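Local coordinates for protein extracellular ligand-binding receptor (Desulfitobacterium hafniense, PDB 4Q6B) that binds leucine in the cleft of a periplasmic-binding-protein fold and probably delivers amino acids to an ABC transporter as its substrate-binding component, at residues I93-G98 / Y116-R121; G74-I79 / T306-L311; A297-K302 / Q313-L318; L111-Y116 / D331-D336. All coordinates share one frame; numbering follows the deposited sequence. Where two conformers were deposited one is given.

Contact 1 (I93-G98 / Y116-R121); sequences IYDQAG and YIHVFR
Asp95 OD1 is gripped by two successive backbone amides: Ile117 N donates to it at 2.7 Å and His118 N at 2.9 Å. The first N-H arrives on the syn side of the carboxylate, 34° out of its plane, the second nearly in line with the C-O bond. Asp95 reaches them because CG stands anti to its own backbone N (chi1 -168°), which carries the carboxylate off the helix toward the turn before strand 119-121. With an alanine here the N-H groups of Ile117 and His118 would probably be left without their shared acceptor and the helix end less firmly tied to the turn. Asp95 CB passes Tyr116 CD1 at 3.8 Å, the carboxylate and phenol ring planes turned 46° apart. The His118 imidazole offers its edge to Asp95 OD1, with CD2 3.3 Å away, and one face to Gly98, whose CA sits almost over the ring centre in a CH-pi contact. Gly98, at positive phi, ends helix 84-97 in a Schellman motif, and the neighbouring Ala97 O is a calcium ligand. The contact ties the C-terminal end of helix 84-97 to edge strand 119-121 of the parallel sheet, and Ala312 of helix 311-317 packs on His118.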
loop_
_atom_site.group_PDB
_atom_site.type_symbol
_atom_site.label_atom_id
_atom_site.label_comp_id
_atom_site.label_asym_id
_atom_site.label_seq_id
_atom_site.Cartn_x
_atom_site.Cartn_y
_atom_site.Cartn_z
ATOM N N ILE A 93 3.574 16.879 11.071
ATOM C CA ILE A 93 4.883 17.501 11.183
ATOM C C ILE A 93 5.405 17.868 9.797
ATOM O O ILE A 93 5.911 18.969 9.581
ATOM C CB ILE A 93 5.884 16.548 11.897
ATOM C CG1 ILE A 93 5.449 16.326 13.359
ATOM C CG2 ILE A 93 7.345 17.110 11.828
ATOM C CD1 ILE A 93 6.315 15.277 14.080
ATOM N N TYR A 94 5.331 16.947 8.833
ATOM C CA TYR A 94 5.804 17.270 7.491
ATOM C C TYR A 94 4.974 18.380 6.874
ATOM O O TYR A 94 5.536 19.312 6.301
ATOM C CB TYR A 94 5.717 16.015 6.642
ATOM C CG TYR A 94 6.635 14.888 7.099
ATOM C CD1 TYR A 94 8.031 15.060 7.169
ATOM C CD2 TYR A 94 6.109 13.638 7.420
ATOM C CE1 TYR A 94 8.868 14.028 7.590
ATOM C CE2 TYR A 94 6.936 12.581 7.766
ATOM C CZ TYR A 94 8.315 12.784 7.858
ATOM O OH TYR A 94 9.102 11.727 8.253
ATOM N N ASP A 95 3.647 18.330 7.046
ATOM C CA ASP A 95 2.794 19.340 6.419
ATOM C C ASP A 95 3.058 20.740 6.988
ATOM O O ASP A 95 3.144 21.740 6.245
ATOM C CB ASP A 95 1.322 18.959 6.574
ATOM C CG ASP A 95 0.405 19.800 5.688
ATOM O OD1 ASP A 95 0.500 19.717 4.461
ATOM O OD2 ASP A 95 -0.409 20.544 6.236
ATOM N N GLN A 96 3.161 20.836 8.315
ATOM C CA GLN A 96 3.424 22.136 8.917
ATOM C C GLN A 96 4.806 22.670 8.519
ATOM O O GLN A 96 5.021 23.893 8.490
ATOM C CB GLN A 96 3.341 22.039 10.450
ATOM C CG GLN A 96 1.961 22.162 10.991
ATOM C CD GLN A 96 1.658 23.613 11.354
ATOM O OE1 GLN A 96 2.038 24.103 12.432
ATOM N NE2 GLN A 96 0.992 24.318 10.441
ATOM N N ALA A 97 5.764 21.773 8.284
ATOM C CA ALA A 97 7.097 22.190 7.773
ATOM C C ALA A 97 7.173 22.496 6.264
ATOM O O ALA A 97 8.216 22.954 5.756
ATOM C CB ALA A 97 8.161 21.145 8.122
ATOM N N GLY A 98 6.107 22.209 5.529
ATOM C CA GLY A 98 6.125 22.426 4.088
ATOM C C GLY A 98 7.115 21.481 3.443
ATOM O O GLY A 98 7.884 21.901 2.589
ATOM N N TYR A 116 -4.203 18.230 4.743
ATOM C CA TYR A 116 -2.791 18.468 4.471
ATOM C C TYR A 116 -2.596 18.781 2.991
ATOM O O TYR A 116 -3.338 18.261 2.124
ATOM C CB TYR A 116 -2.006 17.189 4.720
ATOM C CG TYR A 116 -2.040 16.591 6.099
ATOM C CD1 TYR A 116 -2.070 17.389 7.225
ATOM C CD2 TYR A 116 -2.007 15.205 6.257
ATOM C CE1 TYR A 116 -2.058 16.797 8.548
ATOM C CE2 TYR A 116 -2.021 14.623 7.515
ATOM C CZ TYR A 116 -2.022 15.409 8.645
ATOM O OH TYR A 116 -1.991 14.752 9.892
ATOM N N ILE A 117 -1.547 19.552 2.692
ATOM C CA ILE A 117 -1.231 19.956 1.328
ATOM C C ILE A 117 0.058 19.291 0.823
ATOM O O ILE A 117 0.294 19.261 -0.390
ATOM C CB ILE A 117 -0.951 21.465 1.293
ATOM C CG1 ILE A 117 -2.200 22.269 1.571
ATOM C CG2 ILE A 117 -0.435 21.885 -0.056
ATOM C CD1 ILE A 117 -1.825 23.754 1.741
ATOM N N HIS A 118 0.933 18.827 1.727
ATOM C CA HIS A 118 2.255 18.337 1.323
ATOM C C HIS A 118 2.375 16.821 1.406
ATOM O O HIS A 118 3.464 16.235 1.413
ATOM C CB HIS A 118 3.319 18.998 2.207
ATOM C CG HIS A 118 3.348 20.484 2.065
ATOM N ND1 HIS A 118 3.961 21.107 1.000
ATOM C CD2 HIS A 118 2.804 21.471 2.823
ATOM C CE1 HIS A 118 3.800 22.413 1.106
ATOM N NE2 HIS A 118 3.110 22.666 2.205
ATOM N N VAL A 119 1.234 16.192 1.541
ATOM C CA VAL A 119 1.221 14.775 1.965
ATOM C C VAL A 119 0.568 13.931 0.873
ATOM O O VAL A 119 -0.533 14.230 0.408
ATOM C CB VAL A 119 0.426 14.649 3.286
ATOM C CG1 VAL A 119 0.223 13.205 3.695
ATOM C CG2 VAL A 119 1.115 15.426 4.417
ATOM N N PHE A 120 1.242 12.852 0.479
ATOM C CA PHE A 120 0.831 12.059 -0.706
ATOM C C PHE A 120 0.993 10.583 -0.437
ATOM O O PHE A 120 1.707 10.218 0.462
ATOM C CB PHE A 120 1.710 12.418 -1.914
ATOM C CG PHE A 120 1.596 13.863 -2.364
ATOM C CD1 PHE A 120 0.745 14.194 -3.396
ATOM C CD2 PHE A 120 2.313 14.884 -1.720
ATOM C CE1 PHE A 120 0.614 15.518 -3.816
ATOM C CE2 PHE A 120 2.222 16.199 -2.152
ATOM C CZ PHE A 120 1.366 16.519 -3.210
ATOM N N ARG A 121 0.347 9.735 -1.227
ATOM C CA ARG A 121 0.764 8.322 -1.281
ATOM C C ARG A 121 0.728 7.930 -2.709
ATOM O O ARG A 121 -0.037 8.516 -3.460
ATOM C CB ARG A 121 -0.175 7.437 -0.484
ATOM C CG ARG A 121 -1.636 7.675 -0.780
ATOM C CD ARG A 121 -2.496 6.544 -0.162
ATOM N NE ARG A 121 -3.799 7.130 0.174
ATOM C CZ ARG A 121 -4.350 7.071 1.377
ATOM N NH1 ARG A 121 -5.499 7.706 1.611
ATOM N NH2 ARG A 121 -3.754 6.393 2.351
#

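Contact 2 (G74-I79 / T306-L311); sequences GIQAVI and THPATL
Leu311 reaches across to strand 75-79 with one methyl. Its CB leaves the backbone toward the strand, and CG, anti to the backbone N (chi1 -172°), continues in that direction. From CG the branches part: CD2 goes to the strand, where it touches Ala77 CB at 3.8 Å and lies equally far, 3.8 Å, from Gln76 O, while CD1 turns to helix 284-301 and packs on the backbone at Ala299 and Leu300. The leucine therefore wedges between strand and helix. Beside it Pro308 lays its ring against the same piece of strand: CB stands 3.9 Å from Gln76 O, and CG lies 4.2 Å from Ile75 O. The side chain of Gln76, bent at chi2, crosses this ring obliquely. Strand 75-79 is the central strand of the five-stranded parallel sheet, flanked by strands 10-17 and 101-103, so the loop that leads into helix 311-317 closes over the start of a core strand in the Rossmann-like lobe of a periplasmic binding protein. No direct hydrogen bond joins the two segments. Instead, a water bridges them, donating to Gln76 O at 2.6 Å and to Pro308 O at 2.9 Å, so the strand carbonyl is met by both water and apolar carbon. The loop is braced from within: His307 O accepts from Thr310 N and also from Thr310 OG1 at 2.7 Å, the hydroxyl approaching nearly in line with the carbonyl. Leu305 and Leu300 also pack against Gln76.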
loop_
_atom_site.group_PDB
_atom_site.type_symbol
_atom_site.label_atom_id
_atom_site.label_comp_id
_atom_site.label_asym_id
_atom_site.label_seq_id
_atom_site.Cartn_x
_atom_site.Cartn_y
_atom_site.Cartn_z
ATOM N N GLY A 74 18.578 20.375 4.275
ATOM C CA GLY A 74 19.061 19.556 3.189
ATOM C C GLY A 74 18.139 18.460 2.670
ATOM O O GLY A 74 18.420 17.846 1.642
ATOM N N ILE A 75 17.021 18.210 3.361
ATOM C CA ILE A 75 16.075 17.191 2.925
ATOM C C ILE A 75 15.028 17.807 1.974
ATOM O O ILE A 75 14.306 18.742 2.386
ATOM C CB ILE A 75 15.387 16.570 4.161
ATOM C CG1 ILE A 75 16.442 15.925 5.094
ATOM C CG2 ILE A 75 14.354 15.538 3.772
ATOM C CD1 ILE A 75 17.065 14.629 4.516
ATOM N N GLN A 76 14.955 17.284 0.733
ATOM C CA GLN A 76 14.108 17.903 -0.309
ATOM C C GLN A 76 12.697 17.374 -0.265
ATOM O O GLN A 76 11.764 18.058 -0.711
ATOM C CB GLN A 76 14.679 17.640 -1.714
ATOM C CG GLN A 76 16.157 18.106 -1.899
ATOM C CD GLN A 76 16.391 19.628 -1.892
ATOM O OE1 GLN A 76 15.449 20.427 -1.996
ATOM N NE2 GLN A 76 17.664 20.035 -1.786
ATOM N N ALA A 77 12.556 16.164 0.259
ATOM C CA ALA A 77 11.284 15.427 0.349
ATOM C C ALA A 77 11.546 14.184 1.202
ATOM O O ALA A 77 12.704 13.794 1.432
ATOM C CB ALA A 77 10.791 15.010 -1.043
ATOM N N VAL A 78 10.468 13.566 1.685
ATOM C CA VAL A 78 10.529 12.305 2.433
ATOM C C VAL A 78 9.614 11.242 1.843
ATOM O O VAL A 78 8.449 11.510 1.494
ATOM C CB VAL A 78 10.148 12.558 3.938
ATOM C CG1 VAL A 78 10.066 11.237 4.793
ATOM C CG2 VAL A 78 11.138 13.523 4.516
ATOM N N ILE A 79 10.156 10.020 1.759
ATOM C CA ILE A 79 9.412 8.815 1.355
ATOM C C ILE A 79 9.130 8.061 2.646
ATOM O O ILE A 79 10.051 7.733 3.386
ATOM C CB ILE A 79 10.243 7.905 0.410
ATOM C CG1 ILE A 79 10.396 8.633 -0.926
ATOM C CG2 ILE A 79 9.466 6.609 0.100
ATOM C CD1 ILE A 79 11.323 7.931 -1.885
ATOM N N THR A 306 15.728 25.349 -3.454
ATOM C CA THR A 306 15.875 26.115 -2.202
ATOM C C THR A 306 14.581 26.278 -1.408
ATOM O O THR A 306 14.614 26.756 -0.278
ATOM C CB THR A 306 16.534 27.520 -2.408
ATOM O OG1 THR A 306 15.608 28.419 -3.033
ATOM C CG2 THR A 306 17.759 27.409 -3.264
ATOM N N HIS A 307 13.454 25.922 -2.017
ATOM C CA HIS A 307 12.145 26.055 -1.371
ATOM C C HIS A 307 11.330 24.743 -1.475
ATOM O O HIS A 307 10.512 24.541 -2.388
ATOM C CB HIS A 307 11.390 27.279 -1.931
ATOM C CG HIS A 307 12.005 28.586 -1.494
ATOM N ND1 HIS A 307 12.847 29.322 -2.302
ATOM C CD2 HIS A 307 11.984 29.217 -0.300
ATOM C CE1 HIS A 307 13.286 30.375 -1.636
ATOM N NE2 HIS A 307 12.770 30.341 -0.418
ATOM N N PRO A 308 11.595 23.797 -0.551
ATOM C CA PRO A 308 10.911 22.498 -0.633
ATOM C C PRO A 308 9.392 22.611 -0.487
ATOM O O PRO A 308 8.718 21.646 -0.881
ATOM C CB PRO A 308 11.476 21.733 0.569
ATOM C CG PRO A 308 12.910 22.282 0.673
ATOM C CD PRO A 308 12.726 23.780 0.409
ATOM N N ALA A 309 8.868 23.726 0.010
ATOM C CA ALA A 309 7.413 23.826 0.133
ATOM C C ALA A 309 6.745 24.011 -1.225
ATOM O O ALA A 309 5.514 23.976 -1.322
ATOM C CB ALA A 309 7.009 24.965 1.092
ATOM N N THR A 310 7.539 24.255 -2.277
ATOM C CA THR A 310 6.986 24.343 -3.646
ATOM C C THR A 310 6.880 22.984 -4.351
ATOM O O THR A 310 6.339 22.916 -5.437
ATOM C CB THR A 310 7.850 25.263 -4.539
ATOM O OG1 THR A 310 9.138 24.651 -4.734
ATOM C CG2 THR A 310 8.055 26.615 -3.857
ATOM N N LEU A 311 7.356 21.912 -3.745
ATOM C CA LEU A 311 7.424 20.635 -4.451
ATOM C C LEU A 311 6.046 19.957 -4.576
ATOM O O LEU A 311 5.743 19.387 -5.629
ATOM C CB LEU A 311 8.410 19.694 -3.776
ATOM C CG LEU A 311 8.662 18.424 -4.585
ATOM C CD1 LEU A 311 9.382 18.761 -5.930
ATOM C CD2 LEU A 311 9.470 17.462 -3.689
HETATM O O HOH W 1 9.293 18.892 -0.285
#

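Contact 3 (A297-K302 / Q313-L318); sequences AEALEK and QGLRDL
Ala299 and Leu315 meet methyl to methyl: Ala299 CB points at the facing helix, and Leu315 CD2 comes to 3.7 Å from it. Leu315 leaves its own helix obliquely, but its branched end bends back to the alanine. CG lies anti to the carbonyl carbon (chi1 -76°), and of its two methyls CD2 is the one turned to the alanine. Leu318, one turn further along, aims CB at helix 284-301 and approaches the same alanine methyl with CD1 at 4.2 Å, so the two leucines converge on one small side chain. The other methyl of Leu318, CD2, faces the more exposed side, where it passes 4.4 Å from Glu298 CG and 4.0 Å from Lys302 NZ. The lysine, extended beyond CG, crosses Leu318 obliquely. Gly314 has no side chain to interpose, and the backbones draw near: Ala299 CA and Gly314 CA are 5.6 Å apart, with Ala299 CB 4.3 Å from Gly314 C. No hydrogen bond crosses between the segments; Gln313 NE2 reaches Asp317 OD2 along its own helix. Small residues at the closest approach, with leucines filling in beside them, make this a close apolar packing between helices 284-301 and 311-317 of the lobe built on the parallel sheet.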
loop_
_atom_site.group_PDB
_atom_site.type_symbol
_atom_site.label_atom_id
_atom_site.label_comp_id
_atom_site.label_asym_id
_atom_site.label_seq_id
_atom_site.Cartn_x
_atom_site.Cartn_y
_atom_site.Cartn_z
ATOM N N ALA A 297 11.994 12.568 -8.222
ATOM C CA ALA A 297 13.117 13.143 -8.968
ATOM C C ALA A 297 12.613 13.941 -10.154
ATOM O O ALA A 297 13.145 15.021 -10.455
ATOM C CB ALA A 297 14.127 12.030 -9.399
ATOM N N GLU A 298 11.568 13.435 -10.814
ATOM C CA GLU A 298 11.003 14.160 -11.952
ATOM C C GLU A 298 10.448 15.495 -11.456
ATOM O O GLU A 298 10.727 16.526 -12.067
ATOM C CB GLU A 298 9.924 13.310 -12.642
ATOM C CG GLU A 298 9.459 13.846 -13.961
ATOM C CD GLU A 298 9.026 12.732 -14.895
ATOM O OE1 GLU A 298 9.726 11.687 -14.962
ATOM O OE2 GLU A 298 7.977 12.888 -15.555
ATOM N N ALA A 299 9.710 15.493 -10.344
ATOM C CA ALA A 299 9.161 16.784 -9.844
ATOM C C ALA A 299 10.284 17.714 -9.409
ATOM O O ALA A 299 10.232 18.946 -9.639
ATOM C CB ALA A 299 8.189 16.559 -8.713
ATOM N N LEU A 300 11.308 17.143 -8.773
ATOM C CA LEU A 300 12.418 17.982 -8.272
ATOM C C LEU A 300 13.207 18.630 -9.378
ATOM O O LEU A 300 13.668 19.754 -9.201
ATOM C CB LEU A 300 13.367 17.153 -7.393
ATOM C CG LEU A 300 12.887 16.875 -5.982
ATOM C CD1 LEU A 300 13.623 15.654 -5.413
ATOM C CD2 LEU A 300 13.099 18.076 -5.033
ATOM N N GLU A 301 13.404 17.938 -10.501
ATOM C CA GLU A 301 14.086 18.499 -11.676
ATOM C C GLU A 301 13.493 19.882 -12.055
ATOM O O GLU A 301 14.189 20.784 -12.490
ATOM C CB GLU A 301 13.947 17.529 -12.874
ATOM C CG GLU A 301 14.744 17.940 -14.121
ATOM C CD GLU A 301 16.251 17.969 -13.862
ATOM O OE1 GLU A 301 16.964 18.804 -14.460
ATOM O OE2 GLU A 301 16.732 17.150 -13.048
ATOM N N LYS A 302 12.186 20.029 -11.861
ATOM C CA LYS A 302 11.489 21.190 -12.367
ATOM C C LYS A 302 11.260 22.219 -11.284
ATOM O O LYS A 302 10.599 23.229 -11.522
ATOM C CB LYS A 302 10.128 20.753 -12.917
ATOM C CG LYS A 302 10.195 19.628 -13.947
ATOM C CD LYS A 302 8.913 19.598 -14.788
ATOM C CE LYS A 302 8.666 18.201 -15.373
ATOM N NZ LYS A 302 7.400 18.081 -16.160
ATOM N N GLN A 313 3.020 21.171 -5.077
ATOM C CA GLN A 313 2.320 21.631 -6.267
ATOM C C GLN A 313 2.964 21.053 -7.517
ATOM O O GLN A 313 2.283 20.754 -8.471
ATOM C CB GLN A 313 2.179 23.160 -6.333
ATOM C CG GLN A 313 1.181 23.669 -7.376
ATOM C CD GLN A 313 -0.228 23.102 -7.211
ATOM O OE1 GLN A 313 -0.813 23.173 -6.148
ATOM N NE2 GLN A 313 -0.760 22.525 -8.273
ATOM N N GLY A 314 4.283 20.906 -7.507
ATOM C CA GLY A 314 4.949 20.319 -8.657
ATOM C C GLY A 314 4.537 18.870 -8.864
ATOM O O GLY A 314 4.402 18.431 -10.004
ATOM N N LEU A 315 4.331 18.128 -7.774
ATOM C CA LEU A 315 3.827 16.745 -7.910
ATOM C C LEU A 315 2.432 16.676 -8.508
ATOM O O LEU A 315 2.127 15.811 -9.373
ATOM C CB LEU A 315 3.831 16.009 -6.561
ATOM C CG LEU A 315 5.194 15.523 -6.065
ATOM C CD1 LEU A 315 5.025 15.077 -4.632
ATOM C CD2 LEU A 315 5.746 14.392 -6.919
ATOM N N ARG A 316 1.566 17.589 -8.079
ATOM C CA ARG A 316 0.234 17.676 -8.660
ATOM C C ARG A 316 0.266 18.095 -10.136
ATOM O O ARG A 316 -0.494 17.578 -10.957
ATOM C CB ARG A 316 -0.628 18.637 -7.830
ATOM C CG ARG A 316 -0.983 18.012 -6.449
ATOM C CD ARG A 316 -1.929 18.895 -5.655
ATOM N NE ARG A 316 -2.280 18.145 -4.456
ATOM C CZ ARG A 316 -1.707 18.297 -3.269
ATOM N NH1 ARG A 316 -0.791 19.244 -3.057
ATOM N NH2 ARG A 316 -2.097 17.503 -2.273
ATOM N N ASP A 317 1.211 18.950 -10.479
ATOM C CA ASP A 317 1.351 19.465 -11.839
ATOM C C ASP A 317 1.792 18.379 -12.815
ATOM O O ASP A 317 1.622 18.554 -14.036
ATOM C CB ASP A 317 2.353 20.620 -11.869
ATOM C CG ASP A 317 1.752 21.945 -11.384
ATOM O OD1 ASP A 317 2.532 22.894 -11.120
ATOM O OD2 ASP A 317 0.503 22.039 -11.275
ATOM N N LEU A 318 2.343 17.277 -12.321
ATOM C CA LEU A 318 2.703 16.176 -13.245
ATOM C C LEU A 318 1.479 15.618 -13.953
ATOM O O LEU A 318 1.580 15.164 -15.101
ATOM C CB LEU A 318 3.450 15.065 -12.519
ATOM C CG LEU A 318 4.822 15.547 -12.076
ATOM C CD1 LEU A 318 5.515 14.498 -11.247
ATOM C CD2 LEU A 318 5.676 15.985 -13.238
#

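Contact 4 (L111-Y116 / D331-D336); sequences LTDHGY and DGRGDD
Thr112 OG1 donates a 2.8 Å hydrogen bond to Asp335 OD2, reaching the carboxylate on its syn side, 31° out of plane. This is the tight part of the contact. OG1 sits between the backbone N and the carbonyl carbon (chi1 51°), which turns CG2 over the loop 331-336, 3.4 Å from Arg333 O and close to Gly334. Asp335 OD2 also accepts from Arg333 NH2 at 3.2 Å, a nearly straight hydrogen bond in the guanidinium plane, part of a salt bridge. Were Asp335 an alanine, the Thr112 hydroxyl would probably lose this acceptor, and Arg333 and Arg121 a carboxylate they share. Thr112 O lies over the centre of one guanidinium face, too badly angled to accept its N-H groups. The outer side is looser: in the conformer described, Asp113, an exposed residue, holds Arg333 NH1 through OD1 at 2.8 Å and NH2 only weakly, its carboxylate turned 63° from the guanidinium. Arg333 is itself exposed and was modelled in two conformers, so its grip may not hold in the other. Asp331 OD1 braces its turn by accepting from Arg333 N, an Asx turn within a type I beta turn. A water links Tyr116 O and Arg333 O, 2.8 Å from each. Together the loops border strand 119-121, where Arg121 forms a backbone bond with Gly334, while Tyr116 packs on helix 84-97.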
loop_
_atom_site.group_PDB
_atom_site.type_symbol
_atom_site.label_atom_id
_atom_site.label_comp_id
_atom_site.label_asym_id
_atom_site.label_seq_id
_atom_site.Cartn_x
_atom_site.Cartn_y
_atom_site.Cartn_z
ATOM N N LEU A 111 -5.557 9.312 5.985
ATOM C CA LEU A 111 -4.317 10.032 5.710
ATOM C C LEU A 111 -4.620 11.319 4.959
ATOM O O LEU A 111 -3.980 12.364 5.193
ATOM C CB LEU A 111 -3.336 9.134 4.947
ATOM C CG LEU A 111 -2.019 9.832 4.593
ATOM C CD1 LEU A 111 -1.271 10.172 5.865
ATOM C CD2 LEU A 111 -1.184 8.908 3.665
ATOM N N THR A 112 -5.627 11.274 4.075
ATOM C CA THR A 112 -5.870 12.437 3.202
ATOM C C THR A 112 -7.129 13.185 3.612
ATOM O O THR A 112 -7.689 13.973 2.837
ATOM C CB THR A 112 -5.942 11.998 1.714
ATOM O OG1 THR A 112 -6.857 10.911 1.592
ATOM C CG2 THR A 112 -4.589 11.516 1.251
ATOM N N ASP A 113 -7.531 12.969 4.868
ATOM C CA ASP A 113 -8.732 13.572 5.417
ATOM C C ASP A 113 -8.400 14.592 6.490
ATOM O O ASP A 113 -9.212 14.847 7.375
ATOM C CB ASP A 113 -9.642 12.487 6.051
ATOM C CG ASP A 113 -10.420 11.691 5.025
ATOM O OD1 ASP A 113 -10.407 12.031 3.809
ATOM O OD2 ASP A 113 -11.059 10.703 5.450
ATOM N N HIS A 114 -7.205 15.192 6.448
ATOM C CA HIS A 114 -6.843 16.178 7.479
ATOM C C HIS A 114 -6.509 17.558 6.891
ATOM O O HIS A 114 -5.953 18.410 7.589
ATOM C CB HIS A 114 -5.595 15.685 8.234
ATOM C CG HIS A 114 -5.877 14.556 9.173
ATOM N ND1 HIS A 114 -6.345 14.758 10.449
ATOM C CD2 HIS A 114 -5.772 13.215 9.018
ATOM C CE1 HIS A 114 -6.528 13.594 11.045
ATOM N NE2 HIS A 114 -6.189 12.639 10.202
ATOM N N GLY A 115 -6.811 17.749 5.592
ATOM C CA GLY A 115 -6.519 19.028 4.952
ATOM C C GLY A 115 -5.042 19.271 4.680
ATOM O O GLY A 115 -4.658 20.414 4.370
ATOM N N TYR A 116 -4.203 18.230 4.743
ATOM C CA TYR A 116 -2.791 18.468 4.471
ATOM C C TYR A 116 -2.596 18.781 2.991
ATOM O O TYR A 116 -3.338 18.261 2.124
ATOM C CB TYR A 116 -2.006 17.189 4.720
ATOM C CG TYR A 116 -2.040 16.591 6.099
ATOM C CD1 TYR A 116 -2.070 17.389 7.225
ATOM C CD2 TYR A 116 -2.007 15.205 6.257
ATOM C CE1 TYR A 116 -2.058 16.797 8.548
ATOM C CE2 TYR A 116 -2.021 14.623 7.515
ATOM C CZ TYR A 116 -2.022 15.409 8.645
ATOM O OH TYR A 116 -1.991 14.752 9.892
ATOM N N ASP A 331 -4.427 13.671 -6.673
ATOM C CA ASP A 331 -5.503 14.644 -6.602
ATOM C C ASP A 331 -5.202 15.769 -5.594
ATOM O O ASP A 331 -4.082 15.854 -5.054
ATOM C CB ASP A 331 -6.887 13.987 -6.393
ATOM C CG ASP A 331 -7.100 13.412 -4.979
ATOM O OD1 ASP A 331 -6.271 13.625 -4.081
ATOM O OD2 ASP A 331 -8.142 12.755 -4.761
ATOM N N GLY A 332 -6.193 16.633 -5.365
ATOM C CA GLY A 332 -6.007 17.808 -4.537
ATOM C C GLY A 332 -5.745 17.463 -3.073
ATOM O O GLY A 332 -5.248 18.304 -2.299
ATOM N N ARG A 333 -6.075 16.237 -2.693
ATOM C CA ARG A 333 -5.903 15.823 -1.307
ATOM C C ARG A 333 -4.679 14.962 -1.123
ATOM O O ARG A 333 -4.322 14.627 0.004
ATOM C CB ARG A 333 -7.155 15.099 -0.830
ATOM C CG ARG A 333 -8.404 15.870 -1.187
ATOM C CD ARG A 333 -9.597 15.269 -0.500
ATOM N NE ARG A 333 -9.360 13.850 -0.279
ATOM C CZ ARG A 333 -9.816 13.176 0.771
ATOM N NH1 ARG A 333 -10.545 13.795 1.695
ATOM N NH2 ARG A 333 -9.534 11.889 0.898
ATOM N N GLY A 334 -4.015 14.606 -2.226
ATOM C CA GLY A 334 -2.834 13.783 -2.130
ATOM C C GLY A 334 -3.061 12.301 -2.346
ATOM O O GLY A 334 -2.070 11.569 -2.338
ATOM N N ASP A 335 -4.299 11.859 -2.573
ATOM C CA ASP A 335 -4.527 10.457 -2.972
ATOM C C ASP A 335 -4.010 10.211 -4.385
ATOM O O ASP A 335 -4.000 11.126 -5.221
ATOM C CB ASP A 335 -6.008 10.100 -2.921
ATOM C CG ASP A 335 -6.486 9.859 -1.472
ATOM O OD1 ASP A 335 -5.777 9.132 -0.755
ATOM O OD2 ASP A 335 -7.503 10.423 -1.057
ATOM N N ASP A 336 -3.588 8.984 -4.645
ATOM C CA ASP A 336 -3.223 8.593 -5.997
ATOM C C ASP A 336 -4.451 7.989 -6.641
ATOM O O ASP A 336 -4.979 6.950 -6.183
ATOM C CB ASP A 336 -2.045 7.589 -5.964
ATOM C CG ASP A 336 -1.289 7.524 -7.292
ATOM O OD1 ASP A 336 -1.916 7.720 -8.373
ATOM O OD2 ASP A 336 -0.058 7.263 -7.266
HETATM O O HOH W 2 -4.962 15.959 2.333
#

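Contacts 1 and 4 are close neighbours, their centres about 9 Å apart; they share Tyr116 and are joined by a salt bridge from Arg121 NH1 to Asp335 OD1 of 2.8 Å. Contact 2 abuts contact 1 where Ala309 meets His118 and Gly98, and it meets contact 3 at Leu311. Arg316 of contact 3 reaches contacts 1 and 4, bonding to Ile117 O of the first and Asp331 O of the second. Contacts 2 and 4 do not touch, their nearest atoms about 10 Å apart. The bound leucine lies about 11 Å from the Asp335 side chain and 12 Å from that of Val119, whereas a calcium ion lies about 5 Å from the Pro308 side chain of contact 2.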